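PDB 4QIT: nitronate monooxygenase family protein from Pseudomonas aeruginosa, which uses FMN and molecular oxygen to oxidise alkyl nitronates, the toxin propionate 3-nitronate being its best substrate, with removal of the nitro group. Local coordinates for residues A[160-163]-A[167-170]; A[101-106]-A[313-318]; A[338-343]-A[348-353]; A[30-35]-A[58-63]; A[274-279]-A[292-297]. The protein carries 1 engineered substitution. All coordinates share one frame; numbering follows the deposited sequence.

Overall arrangement
From the N terminus, contact 4 closes first, joining the start of helix 32-41 to helix 54-65, with strand 45-48 between them in the chain. Contact 2 then opens at the end of helix 86-101 and closes only on helix 307-320, 207 residues later. Within that long loop nest contact 1, which turns strand 157-162 into helix 165-173, and contact 5, which folds the segment after strand 273-275 against 292-297. Contacts 2 and 5 touch through Q316 and M278. Contact 3 comes last, setting the loop 338-343 on helix 344-355. Contacts 1, 3 and 4 belong to the TIM barrel, whereas contacts 2 and 5 share one side of the chain's centre, contact 2 being opposite contact 1.

Contact 1. Residues A[160-163]-A[167-170]; sequences VCAT and EAAL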
# COMPACT_ATOMS: atom_id res chain seq x y z
N VAL A 160 14.52 -5.87 13.72
CA VAL A 160 14.91 -5.12 12.53
C VAL A 160 13.70 -4.94 11.62
O VAL A 160 12.92 -5.87 11.42
CB VAL A 160 16.05 -5.83 11.74
CG1 VAL A 160 16.51 -4.96 10.57
CG2 VAL A 160 17.24 -6.15 12.63
N CYS A 161 13.54 -3.74 11.08
CA CYS A 161 12.47 -3.46 10.14
C CYS A 161 12.78 -4.00 8.74
O CYS A 161 13.93 -3.90 8.26
CB CYS A 161 12.26 -1.96 10.07
SG CYS A 161 10.98 -1.45 8.93
N ALA A 162 11.77 -4.57 8.09
CA ALA A 162 11.90 -4.99 6.69
C ALA A 162 10.64 -4.60 5.93
O ALA A 162 9.55 -4.58 6.51
CB ALA A 162 12.12 -6.49 6.60
N THR A 163 10.78 -4.32 4.63
CA THR A 163 9.64 -3.93 3.80
C THR A 163 9.26 -4.98 2.76
O THR A 163 8.26 -4.83 2.07
CB THR A 163 9.84 -2.57 3.08
OG1 THR A 163 10.86 -2.70 2.07
CG2 THR A 163 10.19 -1.47 4.07
N GLU A 167 14.07 -8.54 2.19
CA GLU A 167 14.67 -7.87 3.34
C GLU A 167 14.47 -8.69 4.61
O GLU A 167 15.36 -8.74 5.46
CB GLU A 167 14.13 -6.43 3.47
CG GLU A 167 14.69 -5.51 2.38
CD GLU A 167 14.00 -4.16 2.31
OE1 GLU A 167 13.03 -3.94 3.08
OE2 GLU A 167 14.42 -3.32 1.49
N ALA A 168 13.32 -9.34 4.73
CA ALA A 168 13.05 -10.19 5.89
C ALA A 168 14.04 -11.36 5.95
O ALA A 168 14.45 -11.77 7.04
CB ALA A 168 11.62 -10.70 5.85
N ALA A 169 14.43 -11.89 4.79
CA ALA A 169 15.42 -12.97 4.74
C ALA A 169 16.77 -12.50 5.29
O ALA A 169 17.48 -13.26 5.95
CB ALA A 169 15.57 -13.49 3.32
N LEU A 170 17.11 -11.25 5.01
CA LEU A 170 18.36 -10.67 5.52
C LEU A 170 18.28 -10.46 7.03
O LEU A 170 19.27 -10.62 7.75
CB LEU A 170 18.69 -9.37 4.79
CG LEU A 170 18.93 -9.49 3.28
CD1 LEU A 170 19.13 -8.13 2.61
CD2 LEU A 170 20.14 -10.39 3.02
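E167 OE1 is gripped twice by T163. The backbone N of T163 donates to it at 2.8 Å from N to OE1, nearly in line with the C-O bond of the carboxylate, and the N-H...O angle is 157°. The hydroxyl OG1 of T163 adds a second bond, 2.7 Å from OG1 to OE1, arriving from above the carboxylate plane, 37° out of it. A chi1 of 69° tucks this hydroxyl between the threonine's own N and carbonyl carbon, and one oxygen can therefore take both donors of a single residue. Glutamate suits the place because its chain, extended beyond CG, carries the carboxylate back from the first turn of the helix to the end of the strand. The other oxygen, OE2, accepts from the backbone N of F193, so the carboxylate is held at both oxygens and its rotation is fixed in a buried setting. These donors would probably stabilise its negative charge.

Beside this polar clasp, A162 turns its methyl toward the helix. Its CB lies 3.7 Å from E167 CB and 4.3 Å from A168 CB. The alanines A162 and A168 let strand and helix come close; the CA atoms of A162 and E167 are 5.2 Å apart. T163 also packs on Q182, a probable FMN-binding residue, though its side chain remains about 8 Å from the flavin. The contact thus ties the C-terminal end of strand 157-162 to helix 165-173 at the first corner of a beta-alpha-beta unit of the TIM barrel.

Contact 2. Residues A[101-106]-A[313-318]; sequences AEFGAE and KALQTA
The backbone of A101-G104 makes a type I turn that brings F103 up to A318 of helix 307-320, with their CA atoms 6.1 Å apart. G104, at positive phi, is the C-prime residue of a Schellman motif that ends helix 86-101: its N bonds to A101 O, while A105 N reaches back to F100 O.

Just past this helix end, two side chains point at the neighbouring helix. A105 meets A318 methyl to methyl, at 3.8 Å between the two CB atoms. F103 comes in alongside, its CB 3.6 Å from A318 O and 4.3 Å from A318 CB. A chi1 of -54° sets the ring anti to the carbonyl carbon, and its edge then meets L315, whose CD1 lies near the ring plane, 4.4 Å from F103 CD2. Alanine suits both positions at the narrow point, for a bare methyl keeps the chains near each other, while the larger F103 and L315 fill the buried side. E102 CB lies over one face of the phenyl ring, toward its rim.

Polar backbone atoms are linked through solvent. A single water donates to F103 O and to A318 O, at 2.8 Å from its oxygen to each carbonyl oxygen, and so bridges the two chain segments where no direct hydrogen bond joins them. L315 also packs on L99 and F100, extending the apolar contact along helix 86-101. Away from the known binding residues, this is helix-to-helix packing completed by a Schellman-capped C terminus laid against helix 307-320.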
# COMPACT_ATOMS: atom_id res chain seq x y z
N ALA A 101 15.66 32.63 1.11
CA ALA A 101 15.55 34.08 0.94
C ALA A 101 14.17 34.62 1.31
O ALA A 101 14.05 35.77 1.75
CB ALA A 101 15.93 34.49 -0.49
N GLU A 102 13.14 33.80 1.14
CA GLU A 102 11.78 34.16 1.58
C GLU A 102 11.75 34.54 3.06
O GLU A 102 10.89 35.31 3.50
CB GLU A 102 10.82 32.98 1.37
CG GLU A 102 10.39 32.72 -0.05
CD GLU A 102 9.25 31.71 -0.13
OE1 GLU A 102 9.23 30.91 -1.09
OE2 GLU A 102 8.38 31.73 0.77
N PHE A 103 12.67 33.96 3.82
CA PHE A 103 12.70 34.14 5.26
C PHE A 103 13.91 34.95 5.69
O PHE A 103 14.28 34.95 6.87
CB PHE A 103 12.66 32.77 5.93
CG PHE A 103 11.50 31.95 5.48
CD1 PHE A 103 10.21 32.32 5.83
CD2 PHE A 103 11.69 30.83 4.67
CE1 PHE A 103 9.11 31.59 5.40
CE2 PHE A 103 10.60 30.09 4.23
CZ PHE A 103 9.31 30.47 4.60
N GLY A 104 14.51 35.64 4.73
CA GLY A 104 15.59 36.57 5.00
C GLY A 104 16.88 35.86 5.34
O GLY A 104 17.78 36.43 5.96
N ALA A 105 16.96 34.60 4.93
CA ALA A 105 18.09 33.76 5.31
C ALA A 105 18.90 33.33 4.10
O ALA A 105 18.46 33.45 2.95
CB ALA A 105 17.61 32.55 6.09
N GLU A 106 20.10 32.82 4.36
CA GLU A 106 20.89 32.18 3.33
C GLU A 106 20.99 30.70 3.68
O GLU A 106 20.82 30.33 4.84
CB GLU A 106 22.28 32.81 3.25
CG GLU A 106 22.26 34.25 2.78
CD GLU A 106 23.66 34.81 2.59
OE1 GLU A 106 24.62 34.20 3.12
OE2 GLU A 106 23.79 35.85 1.92
N LYS A 313 16.65 20.79 7.40
CA LYS A 313 16.57 21.29 8.78
C LYS A 313 16.95 22.77 8.88
O LYS A 313 16.31 23.54 9.60
CB LYS A 313 17.43 20.44 9.72
CG LYS A 313 16.77 19.13 10.09
CD LYS A 313 17.64 18.36 11.09
CE LYS A 313 16.80 17.65 12.13
NZ LYS A 313 17.59 17.43 13.38
N ALA A 314 17.97 23.17 8.12
CA ALA A 314 18.34 24.58 8.06
C ALA A 314 17.19 25.44 7.53
O ALA A 314 16.92 26.51 8.06
CB ALA A 314 19.58 24.77 7.22
N LEU A 315 16.50 24.96 6.49
CA LEU A 315 15.38 25.71 5.93
C LEU A 315 14.21 25.75 6.91
O LEU A 315 13.57 26.78 7.08
CB LEU A 315 14.97 25.12 4.57
CG LEU A 315 13.81 25.81 3.86
CD1 LEU A 315 14.08 27.31 3.68
CD2 LEU A 315 13.53 25.14 2.52
N GLN A 316 13.96 24.63 7.57
CA GLN A 316 12.93 24.56 8.60
C GLN A 316 13.19 25.58 9.70
O GLN A 316 12.25 26.22 10.19
CB GLN A 316 12.86 23.14 9.19
CG GLN A 316 12.24 22.13 8.22
CD GLN A 316 12.36 20.70 8.73
OE1 GLN A 316 13.19 20.40 9.59
NE2 GLN A 316 11.53 19.81 8.20
N THR A 317 14.46 25.72 10.07
CA THR A 317 14.85 26.64 11.14
C THR A 317 14.58 28.08 10.70
O THR A 317 14.05 28.88 11.47
CB THR A 317 16.32 26.45 11.52
OG1 THR A 317 16.51 25.13 12.05
CG2 THR A 317 16.76 27.45 12.57
N ALA A 318 14.92 28.39 9.46
CA ALA A 318 14.71 29.73 8.94
C ALA A 318 13.21 30.04 8.83
O ALA A 318 12.77 31.15 9.14
CB ALA A 318 15.39 29.89 7.60
O HOH W 1 14.66 33.27 9.04

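Contact 3. Residues A[338-343]-A[348-353]; sequences LARELP and LRTLVE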
# COMPACT_ATOMS: atom_id res chain seq x y z
N LEU A 338 -7.66 8.66 11.45
CA LEU A 338 -8.20 7.95 12.62
C LEU A 338 -7.43 8.27 13.91
O LEU A 338 -7.65 7.63 14.95
CB LEU A 338 -8.19 6.45 12.37
CG LEU A 338 -8.86 6.01 11.07
CD1 LEU A 338 -8.66 4.51 10.85
CD2 LEU A 338 -10.33 6.39 11.07
N ALA A 339 -6.54 9.25 13.84
CA ALA A 339 -5.77 9.67 15.01
C ALA A 339 -6.66 10.18 16.13
O ALA A 339 -7.70 10.81 15.89
CB ALA A 339 -4.73 10.73 14.62
N ARG A 340 -6.26 9.86 17.35
CA ARG A 340 -6.93 10.31 18.57
C ARG A 340 -5.91 11.02 19.44
O ARG A 340 -4.70 10.77 19.33
CB ARG A 340 -7.50 9.12 19.34
CG ARG A 340 -8.67 8.45 18.65
CD ARG A 340 -9.14 7.21 19.39
NE ARG A 340 -8.43 6.00 18.99
CZ ARG A 340 -8.79 4.77 19.36
NH1 ARG A 340 -9.86 4.59 20.14
NH2 ARG A 340 -8.10 3.73 18.95
N GLU A 341 -6.40 11.91 20.30
CA GLU A 341 -5.56 12.68 21.22
C GLU A 341 -5.84 12.26 22.65
O GLU A 341 -6.84 12.69 23.24
CB GLU A 341 -5.83 14.18 21.06
CG GLU A 341 -4.99 15.07 21.98
CD GLU A 341 -5.19 16.55 21.72
OE1 GLU A 341 -6.27 16.92 21.23
OE2 GLU A 341 -4.26 17.34 22.00
N LEU A 342 -4.98 11.40 23.20
CA LEU A 342 -5.17 10.88 24.55
C LEU A 342 -3.82 10.77 25.25
O LEU A 342 -2.80 10.62 24.60
CB LEU A 342 -5.78 9.48 24.48
CG LEU A 342 -7.15 9.28 23.83
CD1 LEU A 342 -7.42 7.80 23.63
CD2 LEU A 342 -8.23 9.89 24.71
N PRO A 343 -3.81 10.86 26.60
CA PRO A 343 -2.61 10.47 27.34
C PRO A 343 -2.20 9.07 26.91
O PRO A 343 -3.06 8.22 26.69
CB PRO A 343 -3.08 10.46 28.80
CG PRO A 343 -4.21 11.45 28.82
CD PRO A 343 -4.91 11.29 27.49
N LEU A 348 -2.98 3.36 25.28
CA LEU A 348 -2.61 1.95 25.38
C LEU A 348 -3.78 1.11 25.95
O LEU A 348 -4.18 0.10 25.37
CB LEU A 348 -1.33 1.79 26.20
CG LEU A 348 -0.51 0.51 26.04
CD1 LEU A 348 -1.17 -0.69 26.72
CD2 LEU A 348 -0.24 0.20 24.55
N ARG A 349 -4.34 1.57 27.07
CA ARG A 349 -5.49 0.94 27.71
C ARG A 349 -6.65 0.76 26.73
O ARG A 349 -7.26 -0.31 26.64
CB ARG A 349 -5.93 1.83 28.88
CG ARG A 349 -6.57 1.15 30.07
CD ARG A 349 -6.74 2.15 31.21
NE ARG A 349 -5.46 2.74 31.59
CZ ARG A 349 -5.20 4.04 31.69
NH1 ARG A 349 -6.13 4.96 31.46
NH2 ARG A 349 -3.99 4.43 32.04
N THR A 350 -6.93 1.82 25.98
CA THR A 350 -8.03 1.83 25.02
C THR A 350 -7.80 0.82 23.89
O THR A 350 -8.72 0.10 23.50
CB THR A 350 -8.25 3.24 24.45
OG1 THR A 350 -8.58 4.15 25.52
CG2 THR A 350 -9.37 3.24 23.44
N LEU A 351 -6.58 0.79 23.38
CA LEU A 351 -6.21 -0.20 22.36
C LEU A 351 -6.39 -1.63 22.85
O LEU A 351 -6.84 -2.49 22.10
CB LEU A 351 -4.78 0.03 21.90
CG LEU A 351 -4.55 1.34 21.14
CD1 LEU A 351 -3.06 1.54 20.96
CD2 LEU A 351 -5.25 1.33 19.79
N VAL A 352 -6.03 -1.89 24.11
CA VAL A 352 -6.21 -3.22 24.68
C VAL A 352 -7.69 -3.59 24.80
O VAL A 352 -8.08 -4.72 24.50
CB VAL A 352 -5.51 -3.35 26.05
CG1 VAL A 352 -5.87 -4.68 26.72
CG2 VAL A 352 -4.00 -3.21 25.87
N GLU A 353 -8.52 -2.64 25.23
CA GLU A 353 -9.96 -2.88 25.32
C GLU A 353 -10.52 -3.19 23.93
O GLU A 353 -11.33 -4.11 23.76
CB GLU A 353 -10.68 -1.66 25.91
CG GLU A 353 -12.17 -1.88 26.12
CD GLU A 353 -12.92 -0.59 26.43
OE1 GLU A 353 -12.26 0.43 26.74
OE2 GLU A 353 -14.17 -0.60 26.36
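R340 and T350 meet where the loop leading into the last helix of the TIM-barrel chain folds back on that helix, 344-355, with P343 as its N-cap. The closer part of the contact is made by the arginine head. Its chain bends at chi3 (-87°), which swings the guanidinium across T350 and L351 instead of straight out from the loop. NH1 comes to 3.6 Å from T350 CG2 and NH2 to 3.8 Å from L351 CD2, both at an oblique slant to the guanidinium group. These are van der Waals approaches to methyls, and the polar work of the head is done by other partners: NH1 forms a salt bridge with E354 further along the helix, and NH2 donates to M226 O. Arginine suits the spot because one flat group can lie against methyls and still bond in two directions.

T350 likewise divides its roles. Its methyl, anti to the backbone N, faces the arginine, while OG1 bonds to E346 O one turn back in the same helix. L351 reaches inward: its CD2 branch lies against NH2, and the side chain also packs on I21 of the first barrel strand and comes within about 4 Å of the side chain of M244, a probable FMN-binding residue.

The outer side is looser, and no hydrogen bond joins the two segments. L342, on this side, points its CB toward the helix but makes a more distant approach, its CD1 remaining 4.3 Å from T350 OG1.

Contact 4. Residues A[30-35]-A[58-63]; sequences STPALA and RALIRE
P32 presents its ring to E63 and L60, and the ring and the glutamate chain lie aslant to each other. The glutamate begins with CG anti to its carbonyl carbon (chi1 -72°) and then runs extended, so its aliphatic base and its carboxylate both border the proline. E63 CB lies 4.0 Å from P32 CG and equally far from P32 CB, while the oxygen OE2 comes round to 3.6 Å from P32 CG. L60, one turn earlier on the same helix, has its CB directed elsewhere, but its end nevertheless reaches the proline: CD2 is 4.0 Å from P32 CG, the same ring carbon that the glutamate meets.

Proline fits the first turn of a helix, where its missing N-H costs no hydrogen bond, and its ring offers a rigid apolar surface to L60 and E63. Just before it, T31 is the N-cap residue: OG1 accepts from L34 N at 2.9 Å, N-H...O angle 161°, and is also bonded to E253 O. This capped start probably helps to hold P32.

The two helices flank strand 45-48 in the sequence and are successive helices of the TIM barrel. No hydrogen bond or salt bridge spans the contact. Its chemistry is that of methyl and methylene groups meeting at the surface with a carboxylate oxygen at the margin, which implies van der Waals contact without a directional polar bond between the segments.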
# COMPACT_ATOMS: atom_id res chain seq x y z
N SER A 30 9.02 10.74 19.56
CA SER A 30 9.03 9.96 20.79
C SER A 30 9.94 10.63 21.82
O SER A 30 10.85 11.40 21.46
CB SER A 30 9.41 8.50 20.55
OG SER A 30 10.59 8.36 19.79
N THR A 31 9.66 10.37 23.09
CA THR A 31 10.40 10.96 24.20
C THR A 31 10.48 9.91 25.30
O THR A 31 9.73 8.94 25.27
CB THR A 31 9.62 12.15 24.79
OG1 THR A 31 8.37 11.67 25.31
CG2 THR A 31 9.38 13.24 23.75
N PRO A 32 11.39 10.10 26.27
CA PRO A 32 11.36 9.20 27.43
C PRO A 32 9.99 9.16 28.13
O PRO A 32 9.57 8.08 28.56
CB PRO A 32 12.44 9.77 28.35
CG PRO A 32 13.44 10.35 27.39
CD PRO A 32 12.58 10.98 26.30
N ALA A 33 9.31 10.30 28.24
CA ALA A 33 7.98 10.32 28.85
C ALA A 33 6.98 9.46 28.09
O ALA A 33 6.21 8.72 28.70
CB ALA A 33 7.47 11.75 28.98
N LEU A 34 6.99 9.54 26.76
CA LEU A 34 6.07 8.75 25.95
C LEU A 34 6.37 7.26 26.09
O LEU A 34 5.46 6.45 26.33
CB LEU A 34 6.13 9.17 24.47
CG LEU A 34 5.28 8.30 23.54
CD1 LEU A 34 3.82 8.39 23.90
CD2 LEU A 34 5.50 8.70 22.09
N ALA A 35 7.65 6.90 25.96
CA ALA A 35 8.09 5.52 26.07
C ALA A 35 7.71 4.93 27.43
O ALA A 35 7.19 3.82 27.52
CB ALA A 35 9.60 5.41 25.83
N ARG A 58 23.01 7.44 25.97
CA ARG A 58 23.05 6.81 27.28
C ARG A 58 22.15 7.56 28.26
O ARG A 58 21.40 6.93 29.00
CB ARG A 58 24.49 6.78 27.82
CG ARG A 58 24.65 5.87 29.03
CD ARG A 58 25.99 6.09 29.74
NE ARG A 58 27.14 5.85 28.88
CZ ARG A 58 27.67 4.66 28.64
NH1 ARG A 58 27.13 3.57 29.17
NH2 ARG A 58 28.73 4.54 27.85
N ALA A 59 22.22 8.89 28.25
CA ALA A 59 21.43 9.70 29.17
C ALA A 59 19.94 9.53 28.91
O ALA A 59 19.15 9.47 29.86
CB ALA A 59 21.82 11.15 29.06
N LEU A 60 19.57 9.45 27.64
CA LEU A 60 18.18 9.23 27.25
C LEU A 60 17.64 7.89 27.74
O LEU A 60 16.50 7.80 28.20
CB LEU A 60 18.03 9.34 25.73
CG LEU A 60 18.09 10.76 25.18
CD1 LEU A 60 18.23 10.74 23.67
CD2 LEU A 60 16.86 11.56 25.59
N ILE A 61 18.46 6.85 27.63
CA ILE A 61 18.08 5.52 28.11
C ILE A 61 17.87 5.57 29.63
O ILE A 61 16.90 5.02 30.16
CB ILE A 61 19.14 4.47 27.74
CG1 ILE A 61 19.16 4.26 26.22
CG2 ILE A 61 18.91 3.14 28.45
CD1 ILE A 61 20.32 3.41 25.74
N ARG A 62 18.76 6.27 30.32
CA ARG A 62 18.65 6.40 31.76
C ARG A 62 17.43 7.22 32.16
O ARG A 62 16.80 6.94 33.18
CB ARG A 62 19.94 6.96 32.36
CG ARG A 62 21.08 5.98 32.19
CD ARG A 62 22.35 6.42 32.87
NE ARG A 62 23.38 5.39 32.73
CZ ARG A 62 24.55 5.41 33.35
NH1 ARG A 62 24.84 6.40 34.18
NH2 ARG A 62 25.42 4.43 33.16
N GLU A 63 17.07 8.21 31.35
CA GLU A 63 15.86 8.97 31.62
C GLU A 63 14.62 8.08 31.58
O GLU A 63 13.74 8.18 32.44
CB GLU A 63 15.70 10.15 30.65
CG GLU A 63 16.68 11.29 30.88
CD GLU A 63 16.45 12.47 29.95
OE1 GLU A 63 17.40 13.26 29.74
OE2 GLU A 63 15.31 12.62 29.45

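Contact 5. Residues A[274-279]-A[292-297]; sequences LTVTMS and FDAAAP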
# COMPACT_ATOMS: atom_id res chain seq x y z
N LEU A 274 4.43 10.31 -0.11
CA LEU A 274 5.85 10.00 0.02
C LEU A 274 6.69 11.10 -0.60
O LEU A 274 6.33 11.67 -1.63
CB LEU A 274 6.16 8.68 -0.69
CG LEU A 274 5.51 7.45 -0.06
CD1 LEU A 274 5.58 6.25 -1.01
CD2 LEU A 274 6.23 7.14 1.24
N THR A 275 7.82 11.39 0.03
CA THR A 275 8.75 12.36 -0.51
C THR A 275 10.18 11.91 -0.26
O THR A 275 10.49 11.30 0.77
CB THR A 275 8.54 13.76 0.11
OG1 THR A 275 9.51 14.68 -0.43
CG2 THR A 275 8.68 13.73 1.66
N VAL A 276 11.06 12.19 -1.22
CA VAL A 276 12.49 12.00 -1.01
C VAL A 276 13.21 13.34 -0.83
O VAL A 276 14.39 13.36 -0.48
CB VAL A 276 13.18 11.25 -2.17
CG1 VAL A 276 12.56 9.88 -2.35
CG2 VAL A 276 13.15 12.07 -3.46
N THR A 277 12.51 14.44 -1.07
CA THR A 277 13.17 15.76 -1.06
C THR A 277 13.34 16.36 0.33
O THR A 277 14.14 17.28 0.53
CB THR A 277 12.47 16.75 -2.00
OG1 THR A 277 11.06 16.75 -1.74
CG2 THR A 277 12.71 16.37 -3.46
N MET A 278 12.60 15.84 1.30
CA MET A 278 12.75 16.26 2.69
C MET A 278 14.08 15.79 3.30
O MET A 278 14.80 16.58 3.91
CB MET A 278 11.58 15.74 3.53
CG MET A 278 11.58 16.17 5.00
SD MET A 278 10.78 17.76 5.30
CE MET A 278 9.08 17.34 4.93
N SER A 279 14.41 14.52 3.13
CA SER A 279 15.53 13.95 3.87
C SER A 279 16.56 13.26 3.00
O SER A 279 17.65 12.95 3.47
CB SER A 279 15.01 12.94 4.88
OG SER A 279 14.57 11.77 4.20
N PHE A 292 8.26 18.10 -3.12
CA PHE A 292 8.24 18.40 -4.55
C PHE A 292 8.83 17.29 -5.40
O PHE A 292 9.36 16.30 -4.88
CB PHE A 292 8.89 19.76 -4.85
CG PHE A 292 10.30 19.89 -4.36
CD1 PHE A 292 10.56 20.36 -3.08
CD2 PHE A 292 11.37 19.58 -5.19
CE1 PHE A 292 11.86 20.50 -2.63
CE2 PHE A 292 12.67 19.72 -4.75
CZ PHE A 292 12.92 20.17 -3.46
N ASP A 293 8.72 17.44 -6.72
CA ASP A 293 9.19 16.42 -7.64
C ASP A 293 10.69 16.56 -7.89
O ASP A 293 11.14 17.53 -8.49
CB ASP A 293 8.44 16.53 -8.97
CG ASP A 293 8.64 15.32 -9.86
OD1 ASP A 293 9.54 14.49 -9.58
OD2 ASP A 293 7.89 15.19 -10.86
N ALA A 294 11.46 15.57 -7.43
CA ALA A 294 12.90 15.58 -7.60
C ALA A 294 13.30 15.39 -9.06
O ALA A 294 14.45 15.64 -9.43
CB ALA A 294 13.54 14.51 -6.74
N ALA A 295 12.36 14.93 -9.87
CA ALA A 295 12.63 14.64 -11.28
C ALA A 295 12.18 15.77 -12.20
O ALA A 295 12.34 15.69 -13.41
CB ALA A 295 11.98 13.33 -11.68
N ALA A 296 11.61 16.83 -11.62
CA ALA A 296 11.13 17.97 -12.39
C ALA A 296 12.29 18.73 -13.04
O ALA A 296 13.41 18.71 -12.53
CB ALA A 296 10.32 18.91 -11.51
N PRO A 297 12.04 19.38 -14.19
CA PRO A 297 13.09 20.13 -14.89
C PRO A 297 13.67 21.25 -14.02
O PRO A 297 12.93 22.01 -13.40
CB PRO A 297 12.35 20.73 -16.09
CG PRO A 297 11.22 19.79 -16.34
CD PRO A 297 10.78 19.34 -14.97
O HOH W 2 8.17 15.04 -2.90
O HOH W 3 9.86 13.27 -3.64
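Two side-chain torsions bring T277 and F292 together: chi1 of 49° in T277 puts OG1 between N and the carbonyl carbon, which leaves CG2 anti to the carbonyl carbon, and chi1 of 56° in F292 folds the ring back from a CA-CB bond that starts away from the other segment. The methyl therefore sits over one face of the phenyl ring in a CH-pi contact, CG2 being 3.9 Å from the ring centroid and 22° off the ring normal. It is displaced toward the rim, nearest F292 CE2. The same CG2 touches A294 CB at 3.9 Å, and V276 CG2 adds a contact of 4.1 Å with that CB. Threonine suits this place because its methyl serves the ring while its hydroxyl bonds to M290 O.

Water completes the join. One molecule donates to F292 O at 2.6 Å and also bonds T275 OG1; a second accepts from V276 N and makes a weak bond to F292 O. Each segment is further shaped by a turn of its own: T275 OG1 accepts from T277 N in an ST turn, and D293 OD1 accepts from A295 N in an Asx turn, within the type I turn D293-A296. F292 also packs on W92 and Y95 of helix 86-101. The contact draws the loop after strand 283-285 onto the residues that leave strand 273-275, an outer strand of a small three-stranded antiparallel sheet in this TIM-barrel enzyme.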